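Local coordinates for Cobalt/magnesium transport protein CorA (Methanocaldococcus jannaschii, PDB 4EGW) that mediates the influx of magnesium ions as a homopentamer that closes when cytoplasmic magnesium is plentiful and opens when it is scarce, at residues I79-P87 with T110-I118; I29-E37 with H138-R147. All coordinates share one frame; numbering follows the deposited sequence.

Interaction 1: I79-P87 with T110-I118; sequences IGLDEQEIP and TTTSLGIYI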
loop_
_atom_site.group_PDB
_atom_site.type_symbol
_atom_site.label_atom_id
_atom_site.label_comp_id
_atom_site.label_asym_id
_atom_site.label_seq_id
_atom_site.Cartn_x
_atom_site.Cartn_y
_atom_site.Cartn_z
ATOM N N ILE A 79 22.948 18.817 4.269
ATOM C CA ILE A 79 22.890 17.379 4.462
ATOM C C ILE A 79 21.611 16.889 3.800
ATOM O O ILE A 79 21.641 15.971 2.981
ATOM C CB ILE A 79 22.844 16.983 5.956
ATOM C CG1 ILE A 79 23.832 17.807 6.781
ATOM C CG2 ILE A 79 23.139 15.500 6.119
ATOM C CD1 ILE A 79 23.708 17.566 8.278
ATOM N N GLY A 80 20.496 17.526 4.151
ATOM C CA GLY A 80 19.182 17.113 3.687
ATOM C C GLY A 80 19.015 17.033 2.179
ATOM O O GLY A 80 18.335 16.150 1.667
ATOM N N LEU A 81 19.646 17.952 1.461
ATOM C CA LEU A 81 19.496 18.022 0.012
ATOM C C LEU A 81 20.448 17.097 -0.729
ATOM O O LEU A 81 20.493 17.116 -1.959
ATOM C CB LEU A 81 19.691 19.450 -0.485
ATOM C CG LEU A 81 18.521 20.378 -0.197
ATOM C CD1 LEU A 81 18.855 21.759 -0.677
ATOM C CD2 LEU A 81 17.261 19.864 -0.869
ATOM N N ASP A 82 21.237 16.318 0.006
ATOM C CA ASP A 82 22.115 15.344 -0.635
ATOM C C ASP A 82 21.335 14.046 -0.753
ATOM O O ASP A 82 20.947 13.443 0.246
ATOM C CB ASP A 82 23.417 15.155 0.154
ATOM C CG ASP A 82 24.488 14.405 -0.637
ATOM O OD1 ASP A 82 24.149 13.701 -1.614
ATOM O OD2 ASP A 82 25.678 14.513 -0.271
ATOM N N GLU A 83 21.075 13.637 -1.987
ATOM C CA GLU A 83 20.224 12.487 -2.225
ATOM C C GLU A 83 21.038 11.201 -2.281
ATOM O O GLU A 83 20.476 10.111 -2.409
ATOM C CB GLU A 83 19.368 12.671 -3.485
ATOM C CG GLU A 83 20.145 12.914 -4.773
ATOM C CD GLU A 83 20.190 14.381 -5.164
ATOM O OE1 GLU A 83 19.628 14.732 -6.226
ATOM O OE2 GLU A 83 20.791 15.183 -4.415
ATOM N N GLN A 84 22.360 11.334 -2.183
ATOM C CA GLN A 84 23.223 10.167 -2.032
ATOM C C GLN A 84 23.382 9.772 -0.561
ATOM O O GLN A 84 23.823 8.665 -0.263
ATOM C CB GLN A 84 24.596 10.397 -2.671
ATOM C CG GLN A 84 24.611 10.341 -4.192
ATOM C CD GLN A 84 26.019 10.329 -4.761
ATOM O OE1 GLN A 84 27.005 10.264 -4.019
ATOM N NE2 GLN A 84 26.120 10.396 -6.085
ATOM N N GLU A 85 22.980 10.661 0.349
ATOM C CA GLU A 85 23.159 10.446 1.788
ATOM C C GLU A 85 22.599 9.115 2.272
ATOM O O GLU A 85 21.471 8.747 1.944
ATOM C CB GLU A 85 22.496 11.571 2.580
ATOM C CG GLU A 85 23.204 12.907 2.501
ATOM C CD GLU A 85 24.455 12.959 3.358
ATOM O OE1 GLU A 85 25.181 13.968 3.273
ATOM O OE2 GLU A 85 24.716 12.005 4.119
ATOM N N ILE A 86 23.384 8.405 3.074
ATOM C CA ILE A 86 22.921 7.163 3.672
ATOM C C ILE A 86 21.947 7.462 4.792
ATOM O O ILE A 86 22.267 8.226 5.700
ATOM C CB ILE A 86 24.080 6.354 4.252
ATOM C CG1 ILE A 86 25.005 5.867 3.126
ATOM C CG2 ILE A 86 23.550 5.198 5.089
ATOM C CD1 ILE A 86 24.290 5.156 1.972
ATOM N N PRO A 87 20.750 6.863 4.733
ATOM C CA PRO A 87 19.826 7.090 5.842
ATOM C C PRO A 87 20.530 6.822 7.153
ATOM O O PRO A 87 21.393 5.947 7.231
ATOM C CB PRO A 87 18.733 6.049 5.598
ATOM C CG PRO A 87 18.679 5.948 4.116
ATOM C CD PRO A 87 20.125 6.075 3.656
ATOM N N THR A 110 14.483 4.246 -8.882
ATOM C CA THR A 110 15.563 4.070 -7.909
ATOM C C THR A 110 15.112 4.736 -6.608
ATOM O O THR A 110 13.932 5.035 -6.453
ATOM C CB THR A 110 16.929 4.636 -8.392
ATOM O OG1 THR A 110 16.848 6.058 -8.550
ATOM C CG2 THR A 110 17.360 3.989 -9.714
ATOM N N THR A 111 16.021 4.932 -5.658
ATOM C CA THR A 111 15.667 5.650 -4.442
ATOM C C THR A 111 16.534 6.877 -4.272
ATOM O O THR A 111 17.561 7.019 -4.932
ATOM C CB THR A 111 15.809 4.794 -3.195
ATOM O OG1 THR A 111 17.190 4.515 -2.967
ATOM C CG2 THR A 111 15.034 3.505 -3.342
ATOM N N THR A 112 16.090 7.768 -3.394
ATOM C CA THR A 112 16.682 9.081 -3.239
ATOM C C THR A 112 16.531 9.507 -1.780
ATOM O O THR A 112 15.525 9.212 -1.138
ATOM C CB THR A 112 15.954 10.100 -4.140
ATOM O OG1 THR A 112 16.724 11.310 -4.261
ATOM C CG2 THR A 112 14.579 10.423 -3.563
ATOM N N SER A 113 17.532 10.202 -1.256
ATOM C CA SER A 113 17.529 10.571 0.152
ATOM C C SER A 113 16.847 11.896 0.446
ATOM O O SER A 113 16.911 12.864 -0.329
ATOM C CB SER A 113 18.950 10.570 0.719
ATOM O OG SER A 113 19.432 9.245 0.877
ATOM N N LEU A 114 16.168 11.926 1.581
ATOM C CA LEU A 114 15.670 13.174 2.112
ATOM C C LEU A 114 16.144 13.314 3.535
ATOM O O LEU A 114 16.252 12.327 4.262
ATOM C CB LEU A 114 14.145 13.243 2.047
ATOM C CG LEU A 114 13.261 12.102 2.550
ATOM C CD1 LEU A 114 14.009 11.134 3.416
ATOM C CD2 LEU A 114 12.071 12.678 3.299
ATOM N N GLY A 115 16.513 14.532 3.902
ATOM C CA GLY A 115 16.746 14.856 5.288
ATOM C C GLY A 115 15.455 15.246 5.976
ATOM O O GLY A 115 14.608 15.948 5.409
ATOM N N ILE A 116 15.334 14.835 7.228
ATOM C CA ILE A 116 14.221 15.254 8.047
ATOM C C ILE A 116 14.789 15.815 9.334
ATOM O O ILE A 116 15.344 15.073 10.145
ATOM C CB ILE A 116 13.375 14.045 8.402
ATOM C CG1 ILE A 116 12.745 13.469 7.136
ATOM C CG2 ILE A 116 12.340 14.406 9.456
ATOM C CD1 ILE A 116 11.980 12.193 7.375
ATOM N N TYR A 117 14.636 17.114 9.546
ATOM C CA TYR A 117 15.179 17.720 10.752
ATOM C C TYR A 117 14.051 17.974 11.737
ATOM O O TYR A 117 12.966 18.410 11.355
ATOM C CB TYR A 117 15.889 19.036 10.432
ATOM C CG TYR A 117 17.024 18.936 9.434
ATOM C CD1 TYR A 117 16.802 18.476 8.146
ATOM C CD2 TYR A 117 18.310 19.339 9.768
ATOM C CE1 TYR A 117 17.824 18.401 7.223
ATOM C CE2 TYR A 117 19.345 19.270 8.851
ATOM C CZ TYR A 117 19.095 18.800 7.577
ATOM O OH TYR A 117 20.117 18.715 6.648
ATOM N N ILE A 118 14.295 17.705 13.008
ATOM C CA ILE A 118 13.296 18.021 14.015
ATOM C C ILE A 118 13.822 18.988 15.049
ATOM O O ILE A 118 14.666 18.637 15.867
ATOM C CB ILE A 118 12.835 16.767 14.733
ATOM C CG1 ILE A 118 12.173 15.834 13.724
ATOM C CG2 ILE A 118 11.902 17.133 15.863
ATOM C CD1 ILE A 118 11.549 14.632 14.343
#
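G80 and G115 meet with their CA atoms 3.7 Å apart, the shortest CA-to-CA distance between the two segments. Neither glycine has a side chain, so the end of helix 74-80 and strand 110-119 meet backbone to backbone, and G80 CA lies 4.0 Å from Y117 CE1. The ring reaches the helix end from further along the strand. Its hydroxyl accepts from G80 N (N to OH 2.8 Å, N-H...O angle 136°), the nitrogen lying at the ring edge, in plane. I79 CB lies 3.3 Å from the same OH, approached obliquely, and D76 O gives this oxygen a second polar partner within the helix. Beside the glycine pair, G115 N bonds only weakly to G80 O.

The other buried point is S113, whose CB points into the turn. With OG anti to its own carbonyl carbon (chi1 -73°), the hydroxyl is directed at E85 O; the 2.4 Å from OG to that oxygen is implausibly short, so the exact geometry of this bond is doubtful. S113 N also donates to E83 O (3.2 Å), arriving 25° out of the carbonyl plane; K101 NZ is a further donor to that oxygen. Packing is close here too, with E83 CB 3.1 Å from T112 OG1, which bonds to D129.

The outward side is looser. The E83 chain bends at chi2 and its carboxylate leads away, Q84 is exposed, its N held by D82 OD1 in an Asx turn, and the E85 side chain also turns off.

The strand therefore gives two backbone N-H groups (S113, G115) and the S113 hydroxyl to carbonyls of 79-87, and Y117 OH accepts in return from G80 N, while the E85 carboxylate pairs beyond this interface, with R88.

Interaction 2: I29-E37 with H138-R147; sequences IAKDGSIVE and HKLISTKKPR. With BU1 (1,4-butanediol), chain U.
The methyl of A30 sits against the imidazole of H138, its CB 3.3 Å from NE2 and 3.6 Å from CD2, an oblique approach to the ring. A30 and D32 are the strand residues that reach the helix, in keeping with axes of strand 29-33 and helix 138-143 that stay 10.9 Å apart at an angle of 47°. D32 and I141 lie alongside one another with their ends pointing opposite ways, OD2 of D32 being 3.8 Å from I141 CG2.

I141 is the bump on the helix side. Its chi1 of -65° places CG1 beside the backbone N and leaves CG2 anti to it, and CG2 enters the hollow between D32 and V36, where V36 CG1 lies 3.9 Å away. The other V36 methyl, CG2, fits against P146, 3.4 Å from its CA. I35, following a cis peptide bond, closes the far end by crossing R147 obliquely, with CD1 3.5 Å from R147 CB.

On another side of the helix end, K144 CD lies 3.7 Å from C2 of the bound butanediol, and L140 also borders that molecule.

The contact is a surface one, joining helix 132-143 to an outermost strand of the sheet; W52 and D54 of adjoining strand 51-56 also touch H138, and K139 forms a salt bridge with E177 of the second subunit.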
loop_
_atom_site.group_PDB
_atom_site.type_symbol
_atom_site.label_atom_id
_atom_site.label_comp_id
_atom_site.label_asym_id
_atom_site.label_seq_id
_atom_site.Cartn_x
_atom_site.Cartn_y
_atom_site.Cartn_z
ATOM N N ILE A 29 8.479 25.538 -1.315
ATOM C CA ILE A 29 8.373 25.536 0.133
ATOM C C ILE A 29 6.918 25.343 0.524
ATOM O O ILE A 29 6.072 26.201 0.265
ATOM C CB ILE A 29 8.866 26.847 0.751
ATOM C CG1 ILE A 29 10.287 27.162 0.283
ATOM C CG2 ILE A 29 8.819 26.759 2.269
ATOM C CD1 ILE A 29 11.337 26.274 0.904
ATOM N N ALA A 30 6.626 24.198 1.129
ATOM C CA ALA A 30 5.322 23.975 1.719
ATOM C C ALA A 30 5.451 24.186 3.223
ATOM O O ALA A 30 6.400 23.714 3.845
ATOM C CB ALA A 30 4.817 22.584 1.401
ATOM N N LYS A 31 4.496 24.912 3.793
ATOM C CA LYS A 31 4.534 25.309 5.197
ATOM C C LYS A 31 3.242 24.932 5.900
ATOM O O LYS A 31 2.195 25.512 5.624
ATOM C CB LYS A 31 4.700 26.823 5.264
ATOM C CG LYS A 31 4.524 27.513 3.902
ATOM C CD LYS A 31 3.057 27.616 3.450
ATOM C CE LYS A 31 2.569 26.408 2.636
ATOM N NZ LYS A 31 3.065 26.365 1.225
ATOM N N ASP A 32 3.311 23.992 6.834
ATOM C CA ASP A 32 2.102 23.493 7.489
ATOM C C ASP A 32 2.250 23.513 9.001
ATOM O O ASP A 32 3.288 23.121 9.522
ATOM C CB ASP A 32 1.800 22.062 7.032
ATOM C CG ASP A 32 1.246 21.998 5.612
ATOM O OD1 ASP A 32 1.248 23.043 4.921
ATOM O OD2 ASP A 32 0.813 20.899 5.188
ATOM N N GLY A 33 1.210 23.939 9.712
ATOM C CA GLY A 33 1.259 23.929 11.165
ATOM C C GLY A 33 -0.110 23.780 11.776
ATOM O O GLY A 33 -1.108 24.130 11.150
ATOM N N SER A 34 -0.160 23.263 13.003
ATOM C CA SER A 34 -1.431 23.079 13.712
ATOM C C SER A 34 -1.813 24.360 14.460
ATOM O O SER A 34 -1.055 24.843 15.301
ATOM C CB SER A 34 -1.344 21.891 14.680
ATOM O OG SER A 34 -0.669 22.243 15.875
ATOM N N ILE A 35 -3.000 24.889 14.173
ATOM C CA ILE A 35 -3.994 24.150 13.412
ATOM C C ILE A 35 -4.025 24.575 11.939
ATOM O O ILE A 35 -4.506 25.647 11.591
ATOM C CB ILE A 35 -5.400 24.417 14.012
ATOM C CG1 ILE A 35 -5.429 24.119 15.518
ATOM C CG2 ILE A 35 -6.465 23.644 13.272
ATOM C CD1 ILE A 35 -5.794 22.694 15.880
ATOM N N VAL A 36 -3.498 23.704 11.086
ATOM C CA VAL A 36 -3.718 23.721 9.634
ATOM C C VAL A 36 -3.737 25.049 8.831
ATOM O O VAL A 36 -4.809 25.456 8.392
ATOM C CB VAL A 36 -4.935 22.852 9.243
ATOM C CG1 VAL A 36 -4.503 21.784 8.254
ATOM C CG2 VAL A 36 -5.529 22.197 10.461
ATOM N N GLU A 37 -2.590 25.724 8.657
ATOM C CA GLU A 37 -2.416 26.661 7.516
ATOM C C GLU A 37 -0.954 27.129 7.191
ATOM O O GLU A 37 -0.022 26.831 7.935
ATOM C CB GLU A 37 -3.420 27.850 7.603
ATOM C CG GLU A 37 -4.760 27.575 6.854
ATOM C CD GLU A 37 -5.688 28.781 6.706
ATOM O OE1 GLU A 37 -6.927 28.584 6.702
ATOM O OE2 GLU A 37 -5.191 29.917 6.563
ATOM N N HIS A 138 0.814 16.337 1.806
ATOM C CA HIS A 138 0.442 17.710 1.466
ATOM C C HIS A 138 -0.931 17.738 0.810
ATOM O O HIS A 138 -1.716 18.669 1.003
ATOM C CB HIS A 138 1.483 18.346 0.542
ATOM C CG HIS A 138 2.782 18.661 1.217
ATOM N ND1 HIS A 138 3.000 18.442 2.563
ATOM C CD2 HIS A 138 3.933 19.185 0.734
ATOM C CE1 HIS A 138 4.228 18.812 2.875
ATOM N NE2 HIS A 138 4.816 19.271 1.785
ATOM N N LYS A 139 -1.217 16.707 0.030
ATOM C CA LYS A 139 -2.495 16.584 -0.637
ATOM C C LYS A 139 -3.544 16.126 0.367
ATOM O O LYS A 139 -4.644 16.672 0.424
ATOM C CB LYS A 139 -2.373 15.591 -1.785
ATOM C CG LYS A 139 -3.496 15.634 -2.803
ATOM C CD LYS A 139 -3.035 15.004 -4.107
ATOM C CE LYS A 139 -1.755 15.674 -4.604
ATOM N NZ LYS A 139 -1.117 14.918 -5.727
ATOM N N LEU A 140 -3.195 15.127 1.168
ATOM C CA LEU A 140 -4.091 14.634 2.205
ATOM C C LEU A 140 -4.491 15.784 3.108
ATOM O O LEU A 140 -5.677 16.038 3.316
ATOM C CB LEU A 140 -3.418 13.534 3.027
ATOM C CG LEU A 140 -4.086 13.074 4.328
ATOM C CD1 LEU A 140 -3.594 11.687 4.720
ATOM C CD2 LEU A 140 -3.849 14.064 5.464
ATOM N N ILE A 141 -3.488 16.470 3.644
ATOM C CA ILE A 141 -3.712 17.601 4.531
ATOM C C ILE A 141 -4.668 18.606 3.911
ATOM O O ILE A 141 -5.602 19.082 4.564
ATOM C CB ILE A 141 -2.403 18.325 4.856
ATOM C CG1 ILE A 141 -1.468 17.405 5.647
ATOM C CG2 ILE A 141 -2.689 19.617 5.609
ATOM C CD1 ILE A 141 -2.162 16.599 6.721
ATOM N N SER A 142 -4.428 18.929 2.645
ATOM C CA SER A 142 -5.297 19.846 1.926
ATOM C C SER A 142 -6.747 19.393 2.071
ATOM O O SER A 142 -7.605 20.170 2.488
ATOM C CB SER A 142 -4.894 19.931 0.451
ATOM O OG SER A 142 -3.579 20.445 0.310
ATOM N N THR A 143 -7.019 18.132 1.750
ATOM C CA THR A 143 -8.372 17.599 1.876
ATOM C C THR A 143 -8.718 17.264 3.329
ATOM O O THR A 143 -9.866 17.417 3.744
ATOM C CB THR A 143 -8.595 16.355 0.988
ATOM O OG1 THR A 143 -7.995 16.566 -0.292
ATOM C CG2 THR A 143 -10.086 16.091 0.800
ATOM N N LYS A 144 -7.727 16.817 4.099
ATOM C CA LYS A 144 -7.962 16.439 5.492
ATOM C C LYS A 144 -8.497 17.597 6.316
ATOM O O LYS A 144 -8.147 18.754 6.084
ATOM C CB LYS A 144 -6.694 15.895 6.154
ATOM C CG LYS A 144 -6.904 15.466 7.606
ATOM C CD LYS A 144 -5.601 15.091 8.294
ATOM C CE LYS A 144 -4.769 16.320 8.558
ATOM N NZ LYS A 144 -5.565 17.329 9.297
ATOM N N LYS A 145 -9.336 17.268 7.294
ATOM C CA LYS A 145 -10.003 18.276 8.110
ATOM C C LYS A 145 -9.013 19.011 9.020
ATOM O O LYS A 145 -7.823 18.687 9.039
ATOM C CB LYS A 145 -11.129 17.630 8.934
ATOM C CG LYS A 145 -12.454 17.439 8.192
ATOM C CD LYS A 145 -12.363 16.355 7.125
ATOM C CE LYS A 145 -11.942 16.924 5.779
ATOM N NZ LYS A 145 -11.485 15.865 4.834
ATOM N N PRO A 146 -9.505 20.013 9.774
ATOM C CA PRO A 146 -8.656 20.786 10.683
ATOM C C PRO A 146 -8.612 20.265 12.121
ATOM O O PRO A 146 -9.209 19.243 12.457
ATOM C CB PRO A 146 -9.298 22.184 10.658
ATOM C CG PRO A 146 -10.622 22.034 9.906
ATOM C CD PRO A 146 -10.865 20.571 9.722
ATOM N N ARG A 147 -7.865 20.988 12.948
ATOM C CA ARG A 147 -7.877 20.864 14.410
ATOM C C ARG A 147 -7.820 19.472 15.034
ATOM O O ARG A 147 -6.954 18.656 14.711
ATOM C CB ARG A 147 -9.001 21.710 15.051
ATOM C CG ARG A 147 -10.394 21.544 14.455
ATOM C CD ARG A 147 -11.251 20.576 15.256
ATOM N NE ARG A 147 -11.642 19.434 14.439
ATOM C CZ ARG A 147 -12.773 19.368 13.748
ATOM N NH1 ARG A 147 -13.631 20.378 13.793
ATOM N NH2 ARG A 147 -13.046 18.296 13.019
HETATM C C1 BU1 U . -2.535 12.989 10.347
HETATM C C2 BU1 U . -3.949 12.883 10.803
HETATM C C3 BU1 U . -4.181 12.653 12.257
HETATM C C4 BU1 U . -5.591 12.503 12.713
HETATM O O5 BU1 U . -2.300 13.021 8.987
HETATM O O6 BU1 U . -6.585 12.887 11.833
#

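Overall arrangement
Both contacts reach the same mixed sheet of the cytoplasmic domain, at different strands: interaction 1 on 110-119, with 122-127 and 51-56 intervening before 28-33, the outermost strand used by interaction 2. Their centres are 23 Å apart and their nearest atoms about 9 Å, so they do not touch. In sequence, interaction 1 is nested within the loop that interaction 2 closes. Burial also differs: interaction 1 is partly buried, its centre about 8 Å from that of the chain, against 19 Å for the surface contact. Butanediol lies beside L140 and K144 in interaction 2, whereas in interaction 1 a different butanediol lies about 7 Å from the I79 side chain.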